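Local coordinates for interphotoreceptor retinoid-binding protein (Xenopus laevis, PDB 1J7X), which probably binds retinoids, and perhaps fatty acids, and carries them through the matrix between photoreceptors and pigment epithelium, at residues A[19-24]-A[60-65]; A[153-158]-A[214-219]; A[221-226]-A[261-266]; A[230-235]-A[274-279]. All blocks are in the same frame, centred on the assembly; numbering follows the deposited sequence.

Following the chain from the N terminus, contact 1 comes first: residues 19-24 meet 60-65, closing a loop of mostly helical residues in the N-terminal domain. Contact 2 follows in series, joining the loop after strand 142-146 (153-158) to the start of helix 216-226. Contacts 3 and 4 then cross: 221-226 and 230-235 are taken in turn by 261-266 and 274-279, so the second half of helix 216-226 and the strand after it are each tied to the returning chain. Contacts 2 and 3 share that helix. R62 of contact 1 bonds to N262 of contact 3, which connects the N-terminal domain with long strand 254-265.

Contact 1: residues A[19-24]-A[60-65]; sequences YAFSER and DPRLVL
Y19 and D60 meet through one hydrogen bond, in which Y19 OH donates to D60 OD2 at 2.7 Å. The carboxylate lies at the edge of the tyrosine ring, near its plane, and OD2 accepts on its anti lone pair. Y19 CG stands anti to the backbone N (chi1 180°), and the end of the ring comes closer to 60-65 than its root.

The salt bridge lies within 60-65, between R62 and D60. R62 grips D60 side-on: NE reaches OD1 at 2.9 Å, almost straight, while NH2 reaches OD2 at 2.9 Å. The backbone N of R62 also bonds to OD1 from above the carboxylate plane. Two donors thus hold each oxygen, which fixes the rotation of the carboxylate. R62 NH2 also bonds to N262 of strand 254-265.

The backbone bond from R62 N makes an Asx turn, set within a type I beta turn from D60 to L63 that leads into strand 64-67. The other segment links helix 2-18 to helix 25-31, so the contact joins the two ends of a helical excursion in the N-terminal domain.

Apolar contact is lighter: L63 CD2 lies over one face of the Y19 ring, 4.2 Å from CE1.

The rings also meet polar groups. F21 N lies on the opposite face of Y19. The guanidinium carbon of R24 sits over the centre of the F21 ring, whereas R62 NH2 approaches F21 CE2 obliquely at 3.5 Å.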
loop_
_atom_site.group_PDB
_atom_site.type_symbol
_atom_site.label_atom_id
_atom_site.label_comp_id
_atom_site.label_asym_id
_atom_site.label_seq_id
_atom_site.Cartn_x
_atom_site.Cartn_y
_atom_site.Cartn_z
ATOM N N TYR A 19 9.241 -16.367 5.704
ATOM C CA TYR A 19 9.689 -14.988 5.962
ATOM C C TYR A 19 10.330 -14.413 4.710
ATOM O O TYR A 19 11.357 -14.954 4.212
ATOM C CB TYR A 19 10.672 -14.962 7.127
ATOM C CG TYR A 19 11.198 -13.628 7.471
ATOM C CD1 TYR A 19 10.340 -12.519 7.497
ATOM C CD2 TYR A 19 12.495 -13.424 7.829
ATOM C CE1 TYR A 19 10.768 -11.300 7.869
ATOM C CE2 TYR A 19 12.961 -12.123 8.088
ATOM C CZ TYR A 19 12.038 -11.059 8.205
ATOM O OH TYR A 19 12.510 -9.813 8.516
ATOM N N ALA A 20 9.798 -13.290 4.250
ATOM C CA ALA A 20 10.328 -12.663 3.025
ATOM C C ALA A 20 11.840 -12.524 2.925
ATOM O O ALA A 20 12.395 -12.613 1.838
ATOM C CB ALA A 20 9.752 -11.315 2.828
ATOM N N PHE A 21 12.497 -12.229 4.028
ATOM C CA PHE A 21 13.946 -12.018 4.043
ATOM C C PHE A 21 14.639 -13.375 4.346
ATOM O O PHE A 21 15.163 -13.549 5.411
ATOM C CB PHE A 21 14.345 -11.017 5.077
ATOM C CG PHE A 21 14.157 -9.572 4.685
ATOM C CD1 PHE A 21 14.946 -9.002 3.712
ATOM C CD2 PHE A 21 13.208 -8.786 5.302
ATOM C CE1 PHE A 21 14.811 -7.768 3.401
ATOM C CE2 PHE A 21 13.067 -7.516 4.957
ATOM C CZ PHE A 21 13.849 -6.980 4.017
ATOM N N SER A 22 14.645 -14.287 3.379
ATOM C CA SER A 22 15.330 -15.591 3.509
ATOM C C SER A 22 16.769 -15.562 3.997
ATOM O O SER A 22 17.226 -16.478 4.756
ATOM C CB SER A 22 15.157 -16.371 2.212
ATOM O OG SER A 22 15.941 -15.772 1.193
ATOM N N GLU A 23 17.435 -14.498 3.602
ATOM C CA GLU A 23 18.825 -14.316 3.915
ATOM C C GLU A 23 19.025 -14.119 5.353
ATOM O O GLU A 23 20.133 -14.184 5.821
ATOM C CB GLU A 23 19.422 -13.168 3.071
ATOM C CG GLU A 23 18.856 -11.791 3.358
ATOM C CD GLU A 23 17.824 -11.286 2.345
ATOM O OE1 GLU A 23 16.859 -12.043 2.050
ATOM O OE2 GLU A 23 18.031 -10.106 1.870
ATOM N N ARG A 24 17.936 -13.886 6.133
ATOM C CA ARG A 24 18.097 -13.717 7.548
ATOM C C ARG A 24 17.899 -15.018 8.327
ATOM O O ARG A 24 18.173 -15.058 9.506
ATOM C CB ARG A 24 17.107 -12.628 8.093
ATOM C CG ARG A 24 17.446 -11.244 7.490
ATOM C CD ARG A 24 16.507 -10.204 7.780
ATOM N NE ARG A 24 16.870 -8.910 7.215
ATOM C CZ ARG A 24 16.113 -7.815 7.379
ATOM N NH1 ARG A 24 14.981 -7.896 8.078
ATOM N NH2 ARG A 24 16.483 -6.666 6.880
ATOM N N ASP A 60 12.472 -5.537 11.455
ATOM C CA ASP A 60 11.334 -5.684 10.574
ATOM C C ASP A 60 10.110 -5.750 11.386
ATOM O O ASP A 60 9.603 -6.846 11.713
ATOM C CB ASP A 60 11.532 -6.952 9.723
ATOM C CG ASP A 60 10.497 -7.146 8.680
ATOM O OD1 ASP A 60 9.498 -6.417 8.600
ATOM O OD2 ASP A 60 10.596 -8.102 7.819
ATOM N N PRO A 61 9.447 -4.593 11.568
ATOM C CA PRO A 61 8.199 -4.512 12.319
ATOM C C PRO A 61 6.981 -5.348 11.811
ATOM O O PRO A 61 6.019 -5.529 12.554
ATOM C CB PRO A 61 7.825 -2.976 12.274
ATOM C CG PRO A 61 9.042 -2.290 11.920
ATOM C CD PRO A 61 9.888 -3.286 11.054
ATOM N N ARG A 62 7.070 -5.853 10.592
ATOM C CA ARG A 62 5.994 -6.627 10.000
ATOM C C ARG A 62 5.889 -8.034 10.631
ATOM O O ARG A 62 4.834 -8.620 10.670
ATOM C CB ARG A 62 6.205 -6.735 8.491
ATOM C CG ARG A 62 6.277 -5.434 7.705
ATOM C CD ARG A 62 6.646 -5.650 6.289
ATOM N NE ARG A 62 7.961 -6.299 6.198
ATOM C CZ ARG A 62 8.410 -6.877 5.134
ATOM N NH1 ARG A 62 7.779 -6.738 3.975
ATOM N NH2 ARG A 62 9.531 -7.550 5.212
ATOM N N LEU A 63 7.026 -8.558 11.121
ATOM C CA LEU A 63 7.138 -9.850 11.717
ATOM C C LEU A 63 6.848 -9.642 13.156
ATOM O O LEU A 63 7.660 -9.073 13.908
ATOM C CB LEU A 63 8.569 -10.380 11.513
ATOM C CG LEU A 63 8.974 -11.624 12.205
ATOM C CD1 LEU A 63 8.026 -12.716 11.707
ATOM C CD2 LEU A 63 10.463 -11.979 11.956
ATOM N N VAL A 64 5.709 -10.140 13.603
ATOM C CA VAL A 64 5.326 -9.990 14.970
ATOM C C VAL A 64 4.401 -11.074 15.544
ATOM O O VAL A 64 3.451 -11.534 14.879
ATOM C CB VAL A 64 4.645 -8.592 15.205
ATOM C CG1 VAL A 64 3.606 -8.377 14.165
ATOM C CG2 VAL A 64 4.106 -8.415 16.623
ATOM N N LEU A 65 4.737 -11.493 16.733
ATOM C CA LEU A 65 3.923 -12.432 17.469
ATOM C C LEU A 65 2.875 -11.671 18.204
ATOM O O LEU A 65 3.164 -10.671 18.887
ATOM C CB LEU A 65 4.707 -13.240 18.479
ATOM C CG LEU A 65 5.554 -14.406 17.906
ATOM C CD1 LEU A 65 6.873 -14.017 17.363
ATOM C CD2 LEU A 65 5.853 -15.503 19.034
#

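Contact 2: residues A[153-158]-A[214-219]; sequences GSSTAV and ATAAEE
The backbones come closest at S155 and A216, whose CA atoms are 4.6 Å apart, and G153 sits beside T215. Segment 153-158 has no regular structure until V158; a type I beta turn from S155 to V158, with V158 N bonded to S155 O, leads into helix 158-163. Segment 214-219 starts helix 216-226, with T215 in the N-cap position. The site therefore brings together the starts of two helices in the part of the chain related to S41 peptidases, of the ClpP/crotonase clan, where loops follow parallel strands 142-146 and 204-209. T215 has a positive phi (31°), an unfavourable value for a beta-branched residue, right before the helix.

Among side chains, T215 makes the cross-segment hydrogen bond: its OG1 accepts from G153 N at 2.9 Å, with an N-H...O angle of 153°. Its first torsion (53°) sets OG1 between the backbone N and the carbonyl carbon, and this hydroxyl also has a weak bond to V151 O.

A216 CB packs against carbonyl oxygens, 3.2 Å from S154 O and 3.4 Å from G153 O, so the methyl is set against a polar backbone. V158 adds an apolar touch on the same residue, its CG2 4.0 Å from A216 CB.

One turn along the helix, the extended E219 side chain reaches back to S155. Its carboxylate meets both CB and OG of the serine, and OE2 has a weak bond to H243; E219 OE1 lies 3.3 Å from S155 OG.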
loop_
_atom_site.group_PDB
_atom_site.type_symbol
_atom_site.label_atom_id
_atom_site.label_comp_id
_atom_site.label_asym_id
_atom_site.label_seq_id
_atom_site.Cartn_x
_atom_site.Cartn_y
_atom_site.Cartn_z
ATOM N N GLY A 153 -8.144 -1.632 -1.348
ATOM C CA GLY A 153 -8.639 -2.899 -1.988
ATOM C C GLY A 153 -7.500 -3.620 -2.623
ATOM O O GLY A 153 -6.315 -3.530 -2.181
ATOM N N SER A 154 -7.775 -4.296 -3.758
ATOM C CA SER A 154 -6.787 -5.010 -4.528
ATOM C C SER A 154 -5.806 -4.015 -5.149
ATOM O O SER A 154 -6.201 -2.870 -5.496
ATOM C CB SER A 154 -7.496 -5.719 -5.672
ATOM O OG SER A 154 -6.517 -6.137 -6.658
ATOM N N SER A 155 -4.542 -4.424 -5.272
ATOM C CA SER A 155 -3.508 -3.567 -5.876
ATOM C C SER A 155 -3.380 -3.841 -7.350
ATOM O O SER A 155 -2.507 -3.273 -7.982
ATOM C CB SER A 155 -2.107 -3.743 -5.178
ATOM O OG SER A 155 -2.349 -3.428 -3.813
ATOM N N THR A 156 -4.179 -4.737 -7.888
ATOM C CA THR A 156 -3.990 -5.137 -9.326
ATOM C C THR A 156 -4.066 -4.025 -10.358
ATOM O O THR A 156 -3.413 -4.081 -11.364
ATOM C CB THR A 156 -4.983 -6.273 -9.750
ATOM O OG1 THR A 156 -6.357 -5.867 -9.596
ATOM C CG2 THR A 156 -4.795 -7.536 -8.893
ATOM N N ALA A 157 -4.807 -2.957 -10.043
ATOM C CA ALA A 157 -4.901 -1.790 -10.968
ATOM C C ALA A 157 -3.971 -0.662 -10.647
ATOM O O ALA A 157 -3.959 0.312 -11.329
ATOM C CB ALA A 157 -6.292 -1.260 -10.998
ATOM N N VAL A 158 -3.100 -0.795 -9.617
ATOM C CA VAL A 158 -2.210 0.286 -9.309
ATOM C C VAL A 158 -1.261 0.671 -10.430
ATOM O O VAL A 158 -1.049 1.836 -10.690
ATOM C CB VAL A 158 -1.545 -0.004 -7.967
ATOM C CG1 VAL A 158 -0.528 0.992 -7.610
ATOM C CG2 VAL A 158 -2.584 0.030 -6.812
ATOM N N ALA A 214 -5.531 2.985 3.149
ATOM C CA ALA A 214 -5.121 1.607 3.321
ATOM C C ALA A 214 -4.798 0.866 2.033
ATOM O O ALA A 214 -5.263 1.270 0.957
ATOM C CB ALA A 214 -6.176 0.847 4.066
ATOM N N THR A 215 -4.171 -0.280 2.223
ATOM C CA THR A 215 -3.714 -1.189 1.177
ATOM C C THR A 215 -3.307 -0.517 -0.150
ATOM O O THR A 215 -2.394 0.320 -0.206
ATOM C CB THR A 215 -4.826 -2.283 0.984
ATOM O OG1 THR A 215 -6.127 -1.707 0.746
ATOM C CG2 THR A 215 -5.109 -3.048 2.298
ATOM N N ALA A 216 -4.093 -0.861 -1.179
ATOM C CA ALA A 216 -3.775 -0.364 -2.525
ATOM C C ALA A 216 -3.578 1.136 -2.551
ATOM O O ALA A 216 -2.819 1.689 -3.363
ATOM C CB ALA A 216 -4.801 -0.757 -3.532
ATOM N N ALA A 217 -4.370 1.895 -1.733
ATOM C CA ALA A 217 -4.211 3.356 -1.703
ATOM C C ALA A 217 -2.834 3.774 -1.177
ATOM O O ALA A 217 -2.287 4.758 -1.624
ATOM C CB ALA A 217 -5.372 4.000 -0.905
ATOM N N GLU A 218 -2.363 3.053 -0.173
ATOM C CA GLU A 218 -1.024 3.325 0.378
ATOM C C GLU A 218 0.093 3.049 -0.656
ATOM O O GLU A 218 0.976 3.815 -0.829
ATOM C CB GLU A 218 -0.822 2.460 1.644
ATOM C CG GLU A 218 -1.780 2.763 2.787
ATOM C CD GLU A 218 -1.461 1.942 4.069
ATOM O OE1 GLU A 218 -0.435 2.320 4.816
ATOM O OE2 GLU A 218 -2.124 0.913 4.316
ATOM N N GLU A 219 -0.114 1.945 -1.388
ATOM C CA GLU A 219 0.828 1.565 -2.441
ATOM C C GLU A 219 0.898 2.586 -3.473
ATOM O O GLU A 219 1.983 3.001 -3.891
ATOM C CB GLU A 219 0.512 0.223 -3.036
ATOM C CG GLU A 219 0.939 -0.931 -2.155
ATOM C CD GLU A 219 0.690 -2.343 -2.796
ATOM O OE1 GLU A 219 0.747 -2.439 -4.039
ATOM O OE2 GLU A 219 0.462 -3.316 -1.975
#

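Contact 3: residues A[221-226]-A[261-266]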
loop_
_atom_site.group_PDB
_atom_site.type_symbol
_atom_site.label_atom_id
_atom_site.label_comp_id
_atom_site.label_asym_id
_atom_site.label_seq_id
_atom_site.Cartn_x
_atom_site.Cartn_y
_atom_site.Cartn_z
ATOM N N ALA A 221 0.015 5.841 -3.197
ATOM C CA ALA A 221 0.633 7.051 -2.615
ATOM C C ALA A 221 2.194 6.875 -2.488
ATOM O O ALA A 221 3.025 7.762 -2.814
ATOM C CB ALA A 221 0.070 7.410 -1.226
ATOM N N TYR A 222 2.519 5.724 -1.944
ATOM C CA TYR A 222 3.984 5.401 -1.760
ATOM C C TYR A 222 4.763 5.486 -3.089
ATOM O O TYR A 222 5.811 6.154 -3.201
ATOM C CB TYR A 222 4.154 4.036 -1.111
ATOM C CG TYR A 222 5.592 3.711 -0.853
ATOM C CD1 TYR A 222 6.271 4.219 0.242
ATOM C CD2 TYR A 222 6.289 2.969 -1.794
ATOM C CE1 TYR A 222 7.690 3.924 0.407
ATOM C CE2 TYR A 222 7.693 2.729 -1.651
ATOM C CZ TYR A 222 8.347 3.191 -0.516
ATOM O OH TYR A 222 9.690 2.957 -0.351
ATOM N N LEU A 223 4.165 4.836 -4.090
ATOM C CA LEU A 223 4.764 4.809 -5.430
ATOM C C LEU A 223 4.838 6.146 -6.100
ATOM O O LEU A 223 5.908 6.552 -6.683
ATOM C CB LEU A 223 4.060 3.763 -6.300
ATOM C CG LEU A 223 4.383 2.371 -5.840
ATOM C CD1 LEU A 223 3.509 1.450 -6.645
ATOM C CD2 LEU A 223 5.922 1.977 -6.067
HETATM N N MSE A 224 3.817 6.978 -5.907
HETATM C CA MSE A 224 3.869 8.327 -6.427
HETATM C C MSE A 224 4.952 9.078 -5.736
HETATM O O MSE A 224 5.613 9.925 -6.360
HETATM C CB MSE A 224 2.514 9.073 -6.343
HETATM C CG MSE A 224 2.149 9.765 -7.779
HETATM SE SE MSE A 224 1.632 8.961 -9.078
HETATM C CE MSE A 224 2.792 8.618 -9.667
ATOM N N GLN A 225 5.149 8.767 -4.453
ATOM C CA GLN A 225 6.251 9.429 -3.728
ATOM C C GLN A 225 7.626 8.925 -4.111
ATOM O O GLN A 225 8.541 9.684 -4.307
ATOM C CB GLN A 225 5.950 9.238 -2.155
ATOM C CG GLN A 225 6.975 9.918 -1.317
ATOM C CD GLN A 225 6.733 9.649 0.159
ATOM O OE1 GLN A 225 6.771 8.471 0.580
ATOM N NE2 GLN A 225 6.291 10.687 0.891
ATOM N N SER A 226 7.797 7.612 -4.229
ATOM C CA SER A 226 9.048 7.002 -4.531
ATOM C C SER A 226 9.564 7.358 -5.955
ATOM O O SER A 226 10.787 7.396 -6.262
ATOM C CB SER A 226 8.949 5.478 -4.357
ATOM O OG SER A 226 8.103 4.893 -5.317
ATOM N N ILE A 261 6.229 -11.151 1.519
ATOM C CA ILE A 261 6.633 -10.460 0.354
ATOM C C ILE A 261 7.466 -9.282 0.673
ATOM O O ILE A 261 7.130 -8.513 1.632
ATOM C CB ILE A 261 5.307 -9.949 -0.330
ATOM C CG1 ILE A 261 4.620 -11.070 -1.072
ATOM C CG2 ILE A 261 5.603 -8.820 -1.265
ATOM C CD1 ILE A 261 3.209 -10.802 -1.482
ATOM N N ASN A 262 8.461 -9.000 -0.123
ATOM C CA ASN A 262 9.257 -7.802 0.030
ATOM C C ASN A 262 8.911 -6.926 -1.146
ATOM O O ASN A 262 8.673 -7.453 -2.278
ATOM C CB ASN A 262 10.795 -8.104 0.081
ATOM C CG ASN A 262 11.300 -8.190 1.525
ATOM O OD1 ASN A 262 10.628 -7.628 2.457
ATOM N ND2 ASN A 262 12.292 -9.000 1.768
ATOM N N PHE A 263 8.850 -5.630 -0.883
ATOM C CA PHE A 263 8.465 -4.652 -1.852
ATOM C C PHE A 263 9.621 -3.696 -2.045
ATOM O O PHE A 263 9.998 -2.901 -1.144
ATOM C CB PHE A 263 7.201 -3.920 -1.356
ATOM C CG PHE A 263 6.630 -2.896 -2.299
ATOM C CD1 PHE A 263 7.302 -1.667 -2.541
ATOM C CD2 PHE A 263 5.373 -3.086 -2.819
ATOM C CE1 PHE A 263 6.601 -0.685 -3.220
ATOM C CE2 PHE A 263 4.739 -2.164 -3.644
ATOM C CZ PHE A 263 5.343 -0.916 -3.801
ATOM N N ILE A 264 10.322 -3.845 -3.192
ATOM C CA ILE A 264 11.491 -3.044 -3.486
ATOM C C ILE A 264 11.192 -2.023 -4.526
ATOM O O ILE A 264 10.739 -2.399 -5.639
ATOM C CB ILE A 264 12.714 -3.995 -3.951
ATOM C CG1 ILE A 264 12.865 -5.147 -3.014
ATOM C CG2 ILE A 264 13.917 -3.150 -4.145
ATOM C CD1 ILE A 264 13.871 -6.199 -3.508
ATOM N N ASP A 265 11.257 -0.739 -4.146
ATOM C CA ASP A 265 10.842 0.321 -5.042
ATOM C C ASP A 265 11.873 0.607 -6.082
ATOM O O ASP A 265 12.977 -0.023 -6.106
ATOM C CB ASP A 265 10.397 1.590 -4.358
ATOM C CG ASP A 265 11.480 2.226 -3.595
ATOM O OD1 ASP A 265 12.748 2.171 -4.045
ATOM O OD2 ASP A 265 11.111 2.824 -2.528
ATOM N N SER A 266 11.517 1.565 -6.927
ATOM C CA SER A 266 12.400 1.881 -8.055
ATOM C C SER A 266 13.763 2.512 -7.664
ATOM O O SER A 266 14.615 2.766 -8.550
ATOM C CB SER A 266 11.649 2.759 -9.080
ATOM O OG SER A 266 11.424 4.009 -8.540
HETATM O O HOH W 1 9.141 3.329 -7.042
#
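The Y222 ring meets that of F263 obliquely, CE2 3.9 Å from F263 CE1. The two side chains run antiparallel past one another; the ring centroids are 5.9 Å apart and the planes 78° apart. With CG anti to the backbone N, Y222 reaches from the helix across to the strand, and its hydroxyl continues beyond F263 to D265. There OH donates to D265 OD2 at 2.6 Å, approaching almost head-on to the C-O bond. The carboxylate is at the edge of the tyrosine ring, with the two planes 21° apart. The other oxygen, OD1, accepts from the backbone N of N267 and D269, so the carboxylate is held from both ends and its rotation is restricted.

L223 meets the edge of the F263 ring, with CD2 3.7 Å from CZ, and its CG also lies near that edge.

The arrangement is a helix packed on a beta-sheet: helix 216-226 runs beside the end of strand 254-265, and the axes of 221-226 and 261-265 come within 10.5 Å, their directions 32° apart. The aromatic cluster extends further, since W271 stacks on Y222 and meets F263 edge-to-face, while F175 of strand 173-179 stacks on F263.

Where the helix ends, water 1 links the segments. It accepts from S266 N at 3.0 Å and is also hydrogen-bonded to S226 OG, while S226 CB rests 3.9 Å from D265 OD2.

Contact 4: residues A[230-235]-A[274-279]; sequences ATIIGE and GGVVPD
D279 reaches back from its own backbone to strand 231-234. Its CB lies 3.5 Å from I232 O and 4.0 Å from T231 CG2, and CG comes next, 3.9 Å from I232 N. At the tip, OD2 accepts from I232 N at 2.9 Å with an almost straight N-H...O angle of 176°, using its anti lone pair. The same oxygen accepts a hydrogen bond from water 2, which also donates to A230 O, and, weakly, one from Q225 NE2. CG is anti to the carbonyl carbon (chi1 -64°), which places the carboxylate against the strand backbone. The main chain returns the bond weakly, from D279 N to I232 O, so side chain and backbone of one residue bracket I232.

Beside it, P278 sets its ring against the carbonyl oxygens at the end of the strand, CG 3.3 Å from E235 O and also close to G234 O. I232 crosses the proline at about a right angle, its CG2 4.1 Å from P278 CB, and also touches V276.

In the fold, segment 274-279 leads into strand 280-281, which lies parallel to 231-234 at the margin of the mixed sheet. Q225 of helix 216-226 bonds to V277 O and touches I232, while I233, pointing away, packs on helix 287-296.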
loop_
_atom_site.group_PDB
_atom_site.type_symbol
_atom_site.label_atom_id
_atom_site.label_comp_id
_atom_site.label_asym_id
_atom_site.label_seq_id
_atom_site.Cartn_x
_atom_site.Cartn_y
_atom_site.Cartn_z
ATOM N N ALA A 230 4.651 12.844 -7.160
ATOM C CA ALA A 230 3.849 13.742 -6.428
ATOM C C ALA A 230 4.351 14.028 -5.007
ATOM O O ALA A 230 5.129 13.275 -4.456
ATOM C CB ALA A 230 2.471 13.122 -6.349
ATOM N N THR A 231 3.805 15.058 -4.439
ATOM C CA THR A 231 4.020 15.421 -3.057
ATOM C C THR A 231 2.872 14.797 -2.242
ATOM O O THR A 231 1.693 14.944 -2.601
ATOM C CB THR A 231 4.030 16.922 -2.908
ATOM O OG1 THR A 231 5.048 17.531 -3.715
ATOM C CG2 THR A 231 4.272 17.328 -1.466
ATOM N N ILE A 232 3.221 14.050 -1.172
ATOM C CA ILE A 232 2.241 13.437 -0.340
ATOM C C ILE A 232 1.964 14.371 0.850
ATOM O O ILE A 232 2.873 14.807 1.573
ATOM C CB ILE A 232 2.769 12.101 0.203
ATOM C CG1 ILE A 232 3.344 11.238 -0.927
ATOM C CG2 ILE A 232 1.734 11.307 0.885
ATOM C CD1 ILE A 232 2.279 11.082 -2.108
ATOM N N ILE A 233 0.697 14.591 1.145
ATOM C CA ILE A 233 0.270 15.543 2.210
ATOM C C ILE A 233 -0.792 14.939 3.097
ATOM O O ILE A 233 -1.807 14.407 2.622
ATOM C CB ILE A 233 -0.262 16.839 1.565
ATOM C CG1 ILE A 233 0.765 17.355 0.610
ATOM C CG2 ILE A 233 -0.714 17.864 2.659
ATOM C CD1 ILE A 233 0.185 18.511 -0.240
ATOM N N GLY A 234 -0.548 14.999 4.433
ATOM C CA GLY A 234 -1.569 14.539 5.341
ATOM C C GLY A 234 -0.976 13.731 6.472
ATOM O O GLY A 234 0.059 14.124 6.978
ATOM N N GLU A 235 -1.699 12.704 6.888
ATOM C CA GLU A 235 -1.290 11.880 8.013
ATOM C C GLU A 235 -0.500 10.639 7.539
ATOM O O GLU A 235 -0.661 10.137 6.442
ATOM C CB GLU A 235 -2.461 11.441 8.805
ATOM C CG GLU A 235 -3.312 12.617 9.325
ATOM C CD GLU A 235 -4.614 12.183 9.901
ATOM O OE1 GLU A 235 -5.135 11.059 9.595
ATOM O OE2 GLU A 235 -5.267 13.029 10.599
ATOM N N GLY A 274 3.930 -0.240 7.384
ATOM C CA GLY A 274 3.738 0.437 8.673
ATOM C C GLY A 274 3.161 1.846 8.475
ATOM O O GLY A 274 2.954 2.529 9.481
ATOM N N GLY A 275 2.983 2.270 7.196
ATOM C CA GLY A 275 2.395 3.569 6.843
ATOM C C GLY A 275 3.233 4.392 5.934
ATOM O O GLY A 275 4.419 4.508 6.126
ATOM N N VAL A 276 2.639 5.013 4.918
ATOM C CA VAL A 276 3.365 5.976 4.072
ATOM C C VAL A 276 3.546 7.197 4.948
ATOM O O VAL A 276 2.631 7.597 5.707
ATOM C CB VAL A 276 2.500 6.381 2.870
ATOM C CG1 VAL A 276 3.147 7.478 2.094
ATOM C CG2 VAL A 276 2.245 5.168 2.001
ATOM N N VAL A 277 4.711 7.783 4.892
ATOM C CA VAL A 277 5.044 8.986 5.643
ATOM C C VAL A 277 5.001 10.154 4.702
ATOM O O VAL A 277 5.795 10.236 3.743
ATOM C CB VAL A 277 6.486 8.876 6.252
ATOM C CG1 VAL A 277 6.730 10.116 7.082
ATOM C CG2 VAL A 277 6.528 7.742 7.158
ATOM N N PRO A 278 4.032 11.051 4.872
ATOM C CA PRO A 278 3.886 12.204 3.942
ATOM C C PRO A 278 5.110 13.105 3.916
ATOM O O PRO A 278 5.858 13.182 4.919
ATOM C CB PRO A 278 2.722 12.964 4.530
ATOM C CG PRO A 278 1.871 11.845 5.149
ATOM C CD PRO A 278 2.918 10.977 5.819
ATOM N N ASP A 279 5.278 13.816 2.814
ATOM C CA ASP A 279 6.290 14.828 2.665
ATOM C C ASP A 279 5.850 16.006 3.594
ATOM O O ASP A 279 6.668 16.574 4.358
ATOM C CB ASP A 279 6.363 15.298 1.239
ATOM C CG ASP A 279 6.773 14.228 0.355
ATOM O OD1 ASP A 279 7.959 13.801 0.481
ATOM O OD2 ASP A 279 6.009 13.615 -0.435
HETATM O O HOH W 2 7.252 13.395 -2.933
#